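Local coordinates for protein transglutaminase-like enzymes, putative cysteine protease (Cytophaga hutchinsonii, PDB 3ISR) that is probably a cysteine protease or related hydrolase of the transglutaminase-like superfamily, with a substrate that is not known, at residues V88-K93 with G239-A244; N141-V146 with N225-D230; T150-N155 with A185-A190; A190-L195 with F218-G223. All coordinates share one frame; numbering follows the deposited sequence.

In the fold
All four contacts are buried, but their chemistry differs with place. Contacts 2, 3 and 4 sit together in the transglutaminase-like region and hold overlapping elements: helix 142-156 serves contacts 2 and 3, helix 181-194 serves contacts 3 and 4, and the neighbouring strands 215-222 and 225-229 carry the sheet sides of contacts 4 and 2. Their packing is apolar, passing from aromatic rings in contact 2 to aliphatic groups in contact 3 and a cysteine sulfur in contact 4. Contact 1, centred about 18 to 22 Å from the other centres, instead ties strand 240-246, an outermost strand of the same sheet, to the N-terminal domain, and adds a bridging water to its methyl contacts.

Contact 1: V88-K93 with G239-A244; sequences VDTQYK and GLVKIA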
loop_
_atom_site.group_PDB
_atom_site.type_symbol
_atom_site.label_atom_id
_atom_site.label_comp_id
_atom_site.label_asym_id
_atom_site.label_seq_id
_atom_site.Cartn_x
_atom_site.Cartn_y
_atom_site.Cartn_z
ATOM N N VAL B 88 -15.611 -37.738 13.187
ATOM C CA VAL B 88 -15.549 -36.712 14.219
ATOM C C VAL B 88 -16.936 -36.349 14.714
ATOM O O VAL B 88 -17.886 -36.296 13.934
ATOM C CB VAL B 88 -14.851 -35.429 13.667
ATOM C CG1 VAL B 88 -14.914 -34.287 14.671
ATOM C CG2 VAL B 88 -13.402 -35.726 13.319
ATOM N N ASP B 89 -17.056 -36.105 16.011
ATOM C CA ASP B 89 -18.281 -35.539 16.534
ATOM C C ASP B 89 -18.009 -34.129 17.022
ATOM O O ASP B 89 -16.932 -33.836 17.545
ATOM C CB ASP B 89 -18.888 -36.406 17.648
ATOM C CG ASP B 89 -18.349 -36.059 19.023
ATOM O OD1 ASP B 89 -18.993 -35.255 19.751
ATOM O OD2 ASP B 89 -17.269 -36.574 19.371
ATOM N N THR B 90 -18.983 -33.256 16.825
ATOM C CA THR B 90 -18.915 -31.893 17.340
ATOM C C THR B 90 -20.147 -31.655 18.192
ATOM O O THR B 90 -21.129 -32.395 18.088
ATOM C CB THR B 90 -18.911 -30.851 16.185
ATOM O OG1 THR B 90 -20.176 -30.887 15.519
ATOM C CG2 THR B 90 -17.806 -31.151 15.180
ATOM N N GLN B 91 -20.093 -30.648 19.051
ATOM C CA GLN B 91 -21.309 -30.154 19.686
ATOM C C GLN B 91 -21.287 -28.626 19.729
ATOM O O GLN B 91 -20.217 -28.009 19.754
ATOM C CB GLN B 91 -21.535 -30.787 21.072
ATOM C CG GLN B 91 -20.793 -30.155 22.257
ATOM C CD GLN B 91 -20.894 -30.983 23.553
ATOM O OE1 GLN B 91 -20.424 -30.552 24.620
ATOM N NE2 GLN B 91 -21.504 -32.171 23.464
ATOM N N TYR B 92 -22.468 -28.019 19.717
ATOM C CA TYR B 92 -22.547 -26.569 19.795
ATOM C C TYR B 92 -23.699 -26.118 20.669
ATOM O O TYR B 92 -24.665 -26.879 20.914
ATOM C CB TYR B 92 -22.667 -25.956 18.397
ATOM C CG TYR B 92 -23.918 -26.341 17.628
ATOM C CD1 TYR B 92 -25.086 -25.576 17.713
ATOM C CD2 TYR B 92 -23.917 -27.441 16.777
ATOM C CE1 TYR B 92 -26.235 -25.922 16.997
ATOM C CE2 TYR B 92 -25.049 -27.786 16.052
ATOM C CZ TYR B 92 -26.197 -27.027 16.164
ATOM O OH TYR B 92 -27.305 -27.396 15.438
ATOM N N LYS B 93 -23.589 -24.878 21.130
ATOM C CA LYS B 93 -24.643 -24.219 21.869
ATOM C C LYS B 93 -25.193 -23.103 21.004
ATOM O O LYS B 93 -24.458 -22.519 20.196
ATOM C CB LYS B 93 -24.095 -23.628 23.166
ATOM C CG LYS B 93 -23.450 -24.662 24.103
ATOM C CD LYS B 93 -22.750 -24.020 25.317
ATOM C CE LYS B 93 -21.924 -25.071 26.087
ATOM N NZ LYS B 93 -21.238 -24.526 27.313
ATOM N N GLY B 239 -22.521 -27.106 10.348
ATOM C CA GLY B 239 -21.842 -28.135 9.554
ATOM C C GLY B 239 -20.317 -28.080 9.571
ATOM O O GLY B 239 -19.666 -28.806 8.824
ATOM N N LEU B 240 -19.746 -27.237 10.438
ATOM C CA LEU B 240 -18.290 -27.051 10.496
ATOM C C LEU B 240 -17.566 -27.986 11.447
ATOM O O LEU B 240 -17.995 -28.207 12.579
ATOM C CB LEU B 240 -17.949 -25.605 10.872
ATOM C CG LEU B 240 -18.317 -24.544 9.839
ATOM C CD1 LEU B 240 -18.331 -23.146 10.498
ATOM C CD2 LEU B 240 -17.354 -24.565 8.658
ATOM N N VAL B 241 -16.451 -28.525 10.979
ATOM C CA VAL B 241 -15.562 -29.303 11.830
ATOM C C VAL B 241 -14.256 -28.539 11.940
ATOM O O VAL B 241 -13.602 -28.274 10.918
ATOM C CB VAL B 241 -15.340 -30.712 11.254
ATOM C CG1 VAL B 241 -14.330 -31.479 12.086
ATOM C CG2 VAL B 241 -16.681 -31.460 11.193
ATOM N N LYS B 242 -13.875 -28.193 13.169
ATOM C CA LYS B 242 -12.767 -27.276 13.405
ATOM C C LYS B 242 -11.412 -27.900 13.153
ATOM O O LYS B 242 -11.099 -28.974 13.666
ATOM C CB LYS B 242 -12.787 -26.746 14.844
ATOM C CG LYS B 242 -11.673 -25.713 15.114
ATOM C CD LYS B 242 -11.585 -25.353 16.604
ATOM C CE LYS B 242 -12.746 -24.469 17.037
ATOM N NZ LYS B 242 -12.702 -24.068 18.490
ATOM N N ILE B 243 -10.594 -27.183 12.404
ATOM C CA ILE B 243 -9.199 -27.534 12.242
ATOM C C ILE B 243 -8.356 -26.659 13.143
ATOM O O ILE B 243 -7.616 -27.176 13.988
ATOM C CB ILE B 243 -8.754 -27.380 10.777
ATOM C CG1 ILE B 243 -9.410 -28.473 9.944
ATOM C CG2 ILE B 243 -7.215 -27.441 10.647
ATOM C CD1 ILE B 243 -9.432 -28.139 8.450
ATOM N N ALA B 244 -8.438 -25.337 12.959
ATOM C CA ALA B 244 -7.683 -24.434 13.815
ATOM C C ALA B 244 -8.392 -23.127 14.096
ATOM O O ALA B 244 -9.328 -22.737 13.386
ATOM C CB ALA B 244 -6.303 -24.143 13.195
HETATM O O HOH W 1 -20.548 -28.905 13.628
#
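T90 and V241 stand opposite each other where strand 78-96 passes strand 240-246, their CA atoms being the nearest pair of the two segments. The axes of 88-90 and 240-244 come within 8.1 Å, at 105° between their directions, so the backbones do not pair, and the segments meet through side chains and one water. At T90, CB splits into two branches that do different work. The methyl CG2 lies 3.9 Å from L240 O and 4.2 Å from V241 CG2, the two side chains crossing at about a right angle. The hydroxyl takes the position between the backbone N and the carbonyl carbon (chi1 67°), and from there T90 OG1 donates a hydrogen bond to a water 2.8 Å away. That water in turn donates one to L240 O, also at 2.8 Å, and so joins a side chain of one strand to the backbone of the other. Two residues before T90 in the same strand, V88 CG1 meets V241 CG1 at 3.9 Å. V241 thus uses both methyls, CG1 for V88 and CG2 for T90. From strand 12-24, F14 packs on both T90 and V241, while I16 packs on V88. Beyond the contact, I243 and A244 both face T203 in a classic beta bulge. With no direct hydrogen bond across it, the join of the N-terminal domain to the outermost strand 240-246 of the sheet that also holds 199-206, 215-222 and 225-229 rests on methyl packing, and a single water gives the T90 hydroxyl and the carbonyl of L240, a buried residue, a polar partner.

Contact 2: N141-V146 with N225-D230; sequences NVYSKV and NWIIFD
F229 has V146 laid on its ring: the methyl CG1 sits over the ring centre, 3.5 Å from the centroid and 9° off the normal, a CH-pi contact almost along the ring normal. V146 CB also lies 3.8 Å from F229 CZ. The methyl is the branch anti to the V146 backbone N (chi1 -176°), which carries it out from helix 142-156 toward the strand. Y143, one turn earlier, brings CE1 to 3.6 Å from F229 CZ; the two rings meet obliquely, their planes at 40°. This is a helix packed over an antiparallel sheet, in which 225-229 is an outermost strand, hydrogen-bonded to 215-222 through the pairs I227 with A220 and F229 with F218. Replacing F229 by an alanine is likely to deprive V146 CG1 of the ring face it rests on and open a gap beside Y143 CE1. I227 adds a lighter touch, with CG2 at the edge of the Y143 ring, near its plane and 4.3 Å from Y143 CE1. Y282 meets the F229 ring as well, and D230, just after it, hydrogen-bonds H215 NE2 through OD2, consistent with the His-Asp pair of transglutaminase-like enzymes.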
loop_
_atom_site.group_PDB
_atom_site.type_symbol
_atom_site.label_atom_id
_atom_site.label_comp_id
_atom_site.label_asym_id
_atom_site.label_seq_id
_atom_site.Cartn_x
_atom_site.Cartn_y
_atom_site.Cartn_z
ATOM N N ASN B 141 -25.693 -2.897 20.314
ATOM C CA ASN B 141 -25.239 -4.100 21.008
ATOM C C ASN B 141 -24.212 -4.904 20.212
ATOM O O ASN B 141 -24.302 -5.012 18.987
ATOM C CB ASN B 141 -26.406 -4.970 21.511
ATOM C CG ASN B 141 -26.966 -5.915 20.450
ATOM O OD1 ASN B 141 -28.004 -5.636 19.858
ATOM N ND2 ASN B 141 -26.305 -7.047 20.237
ATOM N N VAL B 142 -23.245 -5.456 20.939
ATOM C CA VAL B 142 -22.094 -6.123 20.360
ATOM C C VAL B 142 -22.460 -7.189 19.326
ATOM O O VAL B 142 -21.892 -7.207 18.235
ATOM C CB VAL B 142 -21.164 -6.705 21.456
ATOM C CG1 VAL B 142 -19.967 -7.387 20.836
ATOM C CG2 VAL B 142 -20.707 -5.595 22.418
ATOM N N TYR B 143 -23.400 -8.073 19.659
ATOM C CA TYR B 143 -23.769 -9.122 18.719
ATOM C C TYR B 143 -24.280 -8.498 17.428
ATOM O O TYR B 143 -23.845 -8.870 16.335
ATOM C CB TYR B 143 -24.822 -10.076 19.290
ATOM C CG TYR B 143 -25.279 -11.076 18.243
ATOM C CD1 TYR B 143 -24.517 -12.216 17.956
ATOM C CD2 TYR B 143 -26.440 -10.855 17.503
ATOM C CE1 TYR B 143 -24.913 -13.113 16.971
ATOM C CE2 TYR B 143 -26.845 -11.746 16.521
ATOM C CZ TYR B 143 -26.083 -12.868 16.263
ATOM O OH TYR B 143 -26.501 -13.744 15.297
ATOM N N SER B 144 -25.200 -7.547 17.556
ATOM C CA SER B 144 -25.749 -6.880 16.374
ATOM C C SER B 144 -24.670 -6.158 15.573
ATOM O O SER B 144 -24.710 -6.123 14.336
ATOM C CB SER B 144 -26.872 -5.927 16.766
ATOM O OG SER B 144 -27.980 -6.680 17.222
ATOM N N LYS B 145 -23.689 -5.607 16.272
ATOM C CA LYS B 145 -22.582 -4.990 15.591
ATOM C C LYS B 145 -21.799 -5.989 14.723
ATOM O O LYS B 145 -21.513 -5.708 13.563
ATOM C CB LYS B 145 -21.660 -4.335 16.605
ATOM C CG LYS B 145 -20.815 -3.270 16.001
ATOM C CD LYS B 145 -21.027 -1.983 16.751
ATOM C CE LYS B 145 -20.184 -1.919 17.971
ATOM N NZ LYS B 145 -20.672 -0.784 18.789
ATOM N N VAL B 146 -21.473 -7.158 15.271
ATOM C CA VAL B 146 -20.719 -8.162 14.496
ATOM C C VAL B 146 -21.553 -8.725 13.349
ATOM O O VAL B 146 -21.053 -8.974 12.243
ATOM C CB VAL B 146 -20.162 -9.304 15.373
ATOM C CG1 VAL B 146 -19.290 -10.266 14.529
ATOM C CG2 VAL B 146 -19.319 -8.738 16.513
ATOM N N ASN B 225 -18.391 -15.771 25.259
ATOM C CA ASN B 225 -18.375 -16.908 24.354
ATOM C C ASN B 225 -17.826 -16.525 23.006
ATOM O O ASN B 225 -18.120 -15.442 22.521
ATOM C CB ASN B 225 -19.794 -17.437 24.150
ATOM C CG ASN B 225 -20.412 -17.934 25.442
ATOM O OD1 ASN B 225 -21.410 -17.394 25.909
ATOM N ND2 ASN B 225 -19.813 -18.958 26.032
ATOM N N TRP B 226 -17.088 -17.439 22.377
ATOM C CA TRP B 226 -16.673 -17.253 20.982
ATOM C C TRP B 226 -17.864 -17.610 20.086
ATOM O O TRP B 226 -18.346 -18.753 20.116
ATOM C CB TRP B 226 -15.464 -18.137 20.655
ATOM C CG TRP B 226 -14.225 -17.671 21.288
ATOM C CD1 TRP B 226 -13.612 -18.200 22.391
ATOM C CD2 TRP B 226 -13.428 -16.541 20.883
ATOM N NE1 TRP B 226 -12.475 -17.471 22.694
ATOM C CE2 TRP B 226 -12.342 -16.452 21.782
ATOM C CE3 TRP B 226 -13.528 -15.607 19.840
ATOM C CZ2 TRP B 226 -11.342 -15.462 21.667
ATOM C CZ3 TRP B 226 -12.532 -14.604 19.730
ATOM C CH2 TRP B 226 -11.463 -14.546 20.642
ATOM N N ILE B 227 -18.373 -16.624 19.348
ATOM C CA ILE B 227 -19.541 -16.812 18.517
ATOM C C ILE B 227 -19.047 -16.832 17.077
ATOM O O ILE B 227 -18.336 -15.921 16.665
ATOM C CB ILE B 227 -20.551 -15.656 18.669
ATOM C CG1 ILE B 227 -20.975 -15.442 20.145
ATOM C CG2 ILE B 227 -21.778 -15.881 17.764
ATOM C CD1 ILE B 227 -21.644 -16.663 20.836
ATOM N N ILE B 228 -19.461 -17.843 16.321
ATOM C CA ILE B 228 -19.002 -18.007 14.948
ATOM C C ILE B 228 -19.796 -17.194 13.925
ATOM O O ILE B 228 -21.021 -17.050 14.034
ATOM C CB ILE B 228 -18.952 -19.510 14.555
ATOM C CG1 ILE B 228 -18.076 -19.681 13.296
ATOM C CG2 ILE B 228 -20.353 -20.095 14.377
ATOM C CD1 ILE B 228 -17.282 -20.974 13.277
ATOM N N PHE B 229 -19.096 -16.666 12.919
ATOM C CA PHE B 229 -19.716 -15.846 11.866
ATOM C C PHE B 229 -19.057 -16.180 10.539
ATOM O O PHE B 229 -17.877 -16.496 10.504
ATOM C CB PHE B 229 -19.491 -14.358 12.122
ATOM C CG PHE B 229 -20.235 -13.826 13.312
ATOM C CD1 PHE B 229 -21.490 -13.251 13.161
ATOM C CD2 PHE B 229 -19.671 -13.898 14.585
ATOM C CE1 PHE B 229 -22.191 -12.751 14.279
ATOM C CE2 PHE B 229 -20.362 -13.419 15.709
ATOM C CZ PHE B 229 -21.621 -12.843 15.553
ATOM N N ASP B 230 -19.796 -16.076 9.442
ATOM C CA ASP B 230 -19.221 -16.396 8.137
ATOM C C ASP B 230 -19.851 -15.500 7.100
ATOM O O ASP B 230 -20.958 -15.760 6.648
ATOM C CB ASP B 230 -19.451 -17.881 7.790
ATOM C CG ASP B 230 -18.964 -18.253 6.402
ATOM O OD1 ASP B 230 -18.308 -17.443 5.721
ATOM O OD2 ASP B 230 -19.261 -19.385 5.958
#

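Contact 3: T150-N155 with A185-A190; sequences TDWIYN and AHLGIA
I153 drives its terminal methyl against the backbone of helix 181-194 at G188: CD1 lies 3.4 Å from G188 N and 3.5 Å from G188 CA, the latter tighter than usual carbon packing. G188 has no side chain, so the methyl rests directly on the main chain. Next to it, L187 and I153 slide past each other in opposite directions, with I153 CG1 4.0 Å from L187 CD2 and I153 CD1 the same distance from L187 CG. The L187 chain leaves with CG anti to its backbone N (chi1 -177°), which sends the isobutyl group toward helix 142-156. W152 closes one flank: its CZ3 comes 4.5 Å from L187 CD2, which lies at the indole edge near the ring plane. Further out, I174 of helix 170-176 touches both W152 and L187, A170 backs L187, and A231 packs on I153. D151 OD1 forms a salt bridge with R233 NH1, and T150 OG1 bonds V146 O one turn back in the same helix. The axes of 150-155 and 185-190 approach to 10.1 Å and run in broadly opposed but oblique directions, at 142°. Such a pairing belongs to the helical side of the transglutaminase-like fold of clan CA, where helix 181-194 is a central helix lying against the antiparallel sheet through residues such as I189, which packs on F218.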
loop_
_atom_site.group_PDB
_atom_site.type_symbol
_atom_site.label_atom_id
_atom_site.label_comp_id
_atom_site.label_asym_id
_atom_site.label_seq_id
_atom_site.Cartn_x
_atom_site.Cartn_y
_atom_site.Cartn_z
ATOM N N THR B 150 -20.766 -8.629 9.341
ATOM C CA THR B 150 -20.817 -9.851 8.555
ATOM C C THR B 150 -21.728 -9.643 7.356
ATOM O O THR B 150 -21.400 -10.051 6.231
ATOM C CB THR B 150 -21.300 -11.023 9.452
ATOM O OG1 THR B 150 -20.364 -11.189 10.529
ATOM C CG2 THR B 150 -21.371 -12.311 8.674
ATOM N N ASP B 151 -22.866 -8.995 7.588
ATOM C CA ASP B 151 -23.805 -8.728 6.507
ATOM C C ASP B 151 -23.244 -7.680 5.530
ATOM O O ASP B 151 -23.386 -7.826 4.307
ATOM C CB ASP B 151 -25.182 -8.314 7.056
ATOM C CG ASP B 151 -25.928 -9.478 7.740
ATOM O OD1 ASP B 151 -25.533 -10.665 7.553
ATOM O OD2 ASP B 151 -26.920 -9.202 8.469
ATOM N N TRP B 152 -22.598 -6.638 6.053
ATOM C CA TRP B 152 -21.971 -5.645 5.174
ATOM C C TRP B 152 -20.963 -6.323 4.224
ATOM O O TRP B 152 -20.975 -6.069 3.035
ATOM C CB TRP B 152 -21.298 -4.512 5.968
ATOM C CG TRP B 152 -20.792 -3.426 5.063
ATOM C CD1 TRP B 152 -21.464 -2.310 4.661
ATOM C CD2 TRP B 152 -19.515 -3.392 4.398
ATOM N NE1 TRP B 152 -20.678 -1.570 3.805
ATOM C CE2 TRP B 152 -19.484 -2.220 3.617
ATOM C CE3 TRP B 152 -18.401 -4.244 4.392
ATOM C CZ2 TRP B 152 -18.367 -1.861 2.844
ATOM C CZ3 TRP B 152 -17.290 -3.895 3.614
ATOM C CH2 TRP B 152 -17.290 -2.716 2.844
ATOM N N ILE B 153 -20.115 -7.203 4.754
ATOM C CA ILE B 153 -19.116 -7.883 3.929
ATOM C C ILE B 153 -19.802 -8.725 2.848
ATOM O O ILE B 153 -19.421 -8.682 1.680
ATOM C CB ILE B 153 -18.168 -8.749 4.786
ATOM C CG1 ILE B 153 -17.347 -7.842 5.715
ATOM C CG2 ILE B 153 -17.243 -9.599 3.896
ATOM C CD1 ILE B 153 -16.585 -8.593 6.825
ATOM N N TYR B 154 -20.820 -9.480 3.239
ATOM C CA TYR B 154 -21.518 -10.317 2.257
ATOM C C TYR B 154 -22.086 -9.472 1.111
ATOM O O TYR B 154 -22.005 -9.856 -0.080
ATOM C CB TYR B 154 -22.641 -11.143 2.909
ATOM C CG TYR B 154 -23.401 -11.903 1.855
ATOM C CD1 TYR B 154 -22.850 -13.039 1.254
ATOM C CD2 TYR B 154 -24.633 -11.449 1.406
ATOM C CE1 TYR B 154 -23.513 -13.711 0.241
ATOM C CE2 TYR B 154 -25.320 -12.130 0.391
ATOM C CZ TYR B 154 -24.749 -13.256 -0.179
ATOM O OH TYR B 154 -25.416 -13.933 -1.174
ATOM N N ASN B 155 -22.658 -8.328 1.484
ATOM C CA ASN B 155 -23.326 -7.450 0.535
ATOM C C ASN B 155 -22.401 -6.543 -0.278
ATOM O O ASN B 155 -22.811 -6.008 -1.301
ATOM C CB ASN B 155 -24.399 -6.618 1.254
ATOM C CG ASN B 155 -25.580 -7.458 1.712
ATOM O OD1 ASN B 155 -26.043 -7.330 2.842
ATOM N ND2 ASN B 155 -26.072 -8.316 0.833
ATOM N N ALA B 185 -12.958 -13.744 5.988
ATOM C CA ALA B 185 -12.676 -13.956 7.412
ATOM C C ALA B 185 -11.748 -12.865 7.929
ATOM O O ALA B 185 -11.983 -12.270 9.000
ATOM C CB ALA B 185 -12.028 -15.316 7.620
ATOM N N HIS B 186 -10.675 -12.592 7.192
ATOM C CA HIS B 186 -9.707 -11.593 7.669
ATOM C C HIS B 186 -10.380 -10.244 7.793
ATOM O O HIS B 186 -10.105 -9.494 8.722
ATOM C CB HIS B 186 -8.520 -11.449 6.690
ATOM C CG HIS B 186 -7.522 -12.570 6.748
ATOM N ND1 HIS B 186 -7.234 -13.272 7.898
ATOM C CD2 HIS B 186 -6.703 -13.067 5.793
ATOM C CE1 HIS B 186 -6.297 -14.175 7.645
ATOM N NE2 HIS B 186 -5.955 -14.066 6.376
ATOM N N LEU B 187 -11.269 -9.920 6.847
ATOM C CA LEU B 187 -11.930 -8.625 6.909
ATOM C C LEU B 187 -12.932 -8.479 8.073
ATOM O O LEU B 187 -12.953 -7.451 8.753
ATOM C CB LEU B 187 -12.585 -8.284 5.563
ATOM C CG LEU B 187 -13.254 -6.910 5.491
ATOM C CD1 LEU B 187 -12.200 -5.795 5.817
ATOM C CD2 LEU B 187 -13.867 -6.711 4.088
ATOM N N GLY B 188 -13.706 -9.518 8.346
ATOM C CA GLY B 188 -14.588 -9.524 9.525
ATOM C C GLY B 188 -13.775 -9.345 10.804
ATOM O O GLY B 188 -14.139 -8.555 11.673
ATOM N N ILE B 189 -12.661 -10.066 10.903
ATOM C CA ILE B 189 -11.791 -9.983 12.097
ATOM C C ILE B 189 -11.255 -8.569 12.251
ATOM O O ILE B 189 -11.330 -7.983 13.338
ATOM C CB ILE B 189 -10.607 -10.961 11.999
ATOM C CG1 ILE B 189 -11.094 -12.405 12.111
ATOM C CG2 ILE B 189 -9.587 -10.694 13.120
ATOM C CD1 ILE B 189 -10.108 -13.407 11.531
ATOM N N ALA B 190 -10.744 -8.000 11.161
ATOM C CA ALA B 190 -10.165 -6.660 11.247
ATOM C C ALA B 190 -11.190 -5.643 11.693
ATOM O O ALA B 190 -10.895 -4.802 12.521
ATOM C CB ALA B 190 -9.544 -6.231 9.906
#

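Contact 4: A190-L195 with F218-G223; sequences ALCRAL and FEAYIG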
loop_
_atom_site.group_PDB
_atom_site.type_symbol
_atom_site.label_atom_id
_atom_site.label_comp_id
_atom_site.label_asym_id
_atom_site.label_seq_id
_atom_site.Cartn_x
_atom_site.Cartn_y
_atom_site.Cartn_z
ATOM N N ALA B 190 -10.744 -8.000 11.161
ATOM C CA ALA B 190 -10.165 -6.660 11.247
ATOM C C ALA B 190 -11.190 -5.643 11.693
ATOM O O ALA B 190 -10.895 -4.802 12.521
ATOM C CB ALA B 190 -9.544 -6.231 9.906
ATOM N N LEU B 191 -12.385 -5.704 11.114
ATOM C CA LEU B 191 -13.432 -4.744 11.467
ATOM C C LEU B 191 -13.914 -4.915 12.898
ATOM O O LEU B 191 -14.165 -3.926 13.582
ATOM C CB LEU B 191 -14.586 -4.809 10.450
ATOM C CG LEU B 191 -14.240 -4.332 9.025
ATOM C CD1 LEU B 191 -15.331 -4.760 8.043
ATOM C CD2 LEU B 191 -14.023 -2.796 8.957
ATOM N N CYS B 192 -14.011 -6.159 13.376
ATOM C CA CYS B 192 -14.333 -6.390 14.802
ATOM C C CYS B 192 -13.289 -5.790 15.726
ATOM O O CYS B 192 -13.619 -5.060 16.655
ATOM C CB CYS B 192 -14.399 -7.869 15.120
ATOM S SG CYS B 192 -15.886 -8.671 14.557
ATOM N N ARG B 193 -12.021 -6.126 15.492
ATOM C CA ARG B 193 -10.969 -5.594 16.350
ATOM C C ARG B 193 -10.920 -4.071 16.303
ATOM O O ARG B 193 -10.595 -3.423 17.305
ATOM C CB ARG B 193 -9.602 -6.148 15.951
ATOM C CG ARG B 193 -9.469 -7.634 16.189
ATOM C CD ARG B 193 -8.026 -8.088 15.948
ATOM N NE ARG B 193 -7.960 -9.552 16.008
ATOM C CZ ARG B 193 -7.140 -10.290 15.278
ATOM N NH1 ARG B 193 -6.265 -9.692 14.454
ATOM N NH2 ARG B 193 -7.204 -11.620 15.366
ATOM N N ALA B 194 -11.229 -3.502 15.143
ATOM C CA ALA B 194 -11.199 -2.037 14.988
ATOM C C ALA B 194 -12.208 -1.385 15.928
ATOM O O ALA B 194 -12.042 -0.224 16.336
ATOM C CB ALA B 194 -11.489 -1.673 13.531
ATOM N N LEU B 195 -13.252 -2.141 16.269
ATOM C CA LEU B 195 -14.311 -1.701 17.199
ATOM C C LEU B 195 -14.138 -2.237 18.623
ATOM O O LEU B 195 -15.088 -2.222 19.419
ATOM C CB LEU B 195 -15.701 -2.103 16.661
ATOM C CG LEU B 195 -16.097 -1.491 15.310
ATOM C CD1 LEU B 195 -17.239 -2.278 14.662
ATOM C CD2 LEU B 195 -16.434 -0.004 15.445
ATOM N N PHE B 218 -14.721 -16.680 10.913
ATOM C CA PHE B 218 -14.191 -16.044 12.111
ATOM C C PHE B 218 -15.119 -16.180 13.306
ATOM O O PHE B 218 -16.303 -16.522 13.147
ATOM C CB PHE B 218 -13.809 -14.576 11.833
ATOM C CG PHE B 218 -14.980 -13.624 11.713
ATOM C CD1 PHE B 218 -15.369 -12.836 12.797
ATOM C CD2 PHE B 218 -15.645 -13.461 10.504
ATOM C CE1 PHE B 218 -16.453 -11.941 12.673
ATOM C CE2 PHE B 218 -16.704 -12.595 10.376
ATOM C CZ PHE B 218 -17.102 -11.818 11.443
ATOM N N GLU B 219 -14.575 -15.929 14.497
ATOM C CA GLU B 219 -15.356 -15.966 15.720
ATOM C C GLU B 219 -15.085 -14.689 16.475
ATOM O O GLU B 219 -13.975 -14.182 16.439
ATOM C CB GLU B 219 -14.975 -17.176 16.575
ATOM C CG GLU B 219 -15.299 -18.540 15.910
ATOM C CD GLU B 219 -14.741 -19.715 16.705
ATOM O OE1 GLU B 219 -13.549 -19.667 17.074
ATOM O OE2 GLU B 219 -15.484 -20.693 16.963
ATOM N N ALA B 220 -16.127 -14.127 17.072
ATOM C CA ALA B 220 -15.989 -12.932 17.893
ATOM C C ALA B 220 -16.310 -13.303 19.323
ATOM O O ALA B 220 -17.203 -14.118 19.569
ATOM C CB ALA B 220 -16.937 -11.832 17.414
ATOM N N TYR B 221 -15.631 -12.667 20.273
ATOM C CA TYR B 221 -15.863 -12.999 21.671
ATOM C C TYR B 221 -16.901 -12.055 22.218
ATOM O O TYR B 221 -16.629 -10.862 22.408
ATOM C CB TYR B 221 -14.567 -12.898 22.463
ATOM C CG TYR B 221 -14.633 -13.475 23.851
ATOM C CD1 TYR B 221 -14.517 -14.860 24.058
ATOM C CD2 TYR B 221 -14.774 -12.648 24.961
ATOM C CE1 TYR B 221 -14.553 -15.410 25.349
ATOM C CE2 TYR B 221 -14.798 -13.194 26.264
ATOM C CZ TYR B 221 -14.680 -14.568 26.437
ATOM O OH TYR B 221 -14.703 -15.109 27.709
ATOM N N ILE B 222 -18.094 -12.592 22.455
ATOM C CA ILE B 222 -19.256 -11.791 22.806
ATOM C C ILE B 222 -19.926 -12.414 24.016
ATOM O O ILE B 222 -20.347 -13.580 23.973
ATOM C CB ILE B 222 -20.316 -11.750 21.664
ATOM C CG1 ILE B 222 -19.693 -11.283 20.338
ATOM C CG2 ILE B 222 -21.489 -10.848 22.073
ATOM C CD1 ILE B 222 -20.588 -11.510 19.123
ATOM N N GLY B 223 -20.016 -11.638 25.089
ATOM C CA GLY B 223 -20.673 -12.101 26.314
ATOM C C GLY B 223 -20.039 -13.354 26.875
ATOM O O GLY B 223 -20.732 -14.211 27.423
#
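C192 SG reaches F218 and A220 from helix 181-194. A190 comes first in the segment, its O accepting A194 N at 2.9 Å and so fixing the turn around C192. L191 and, at the far end of the segment, L195 turn to helix 129-136, where L191 packs on L131 and L195 on A132 and F136. At C192 the chain meets the sheet, its CA 7.4 Å from A220 CA, the nearest such pair of the two segments. SG, anti to the carbonyl carbon (chi1 -76°), lies 3.8 Å from F218 CE1 and 4.4 Å from A220 CB. It stands 5.0 Å from the centroid of the F218 ring and 64° off the normal, an oblique sulfur-aromatic contact. F218 sends its ring out between its own backbone N and carbonyl carbon (chi1 75°), where V146 and T150 of helix 142-156 pack on it too; V146 also touches C192. R193 turns elsewhere: NH2 donates to the carbonyls of R247 and A199, and NH1 bonds S120 OG, so its charged group is spent beyond this contact. L195 ends the segment with its N bonded to C192 O at 3.0 Å. On the sheet side, E219 points away from the helix. Between the segments no hydrogen bond forms: here the helix meets the strand through van der Waals packing of the thiol, probably with a dispersion contribution, between the sulfur, F218 CE1 and the A220 methyl, all on buried residues.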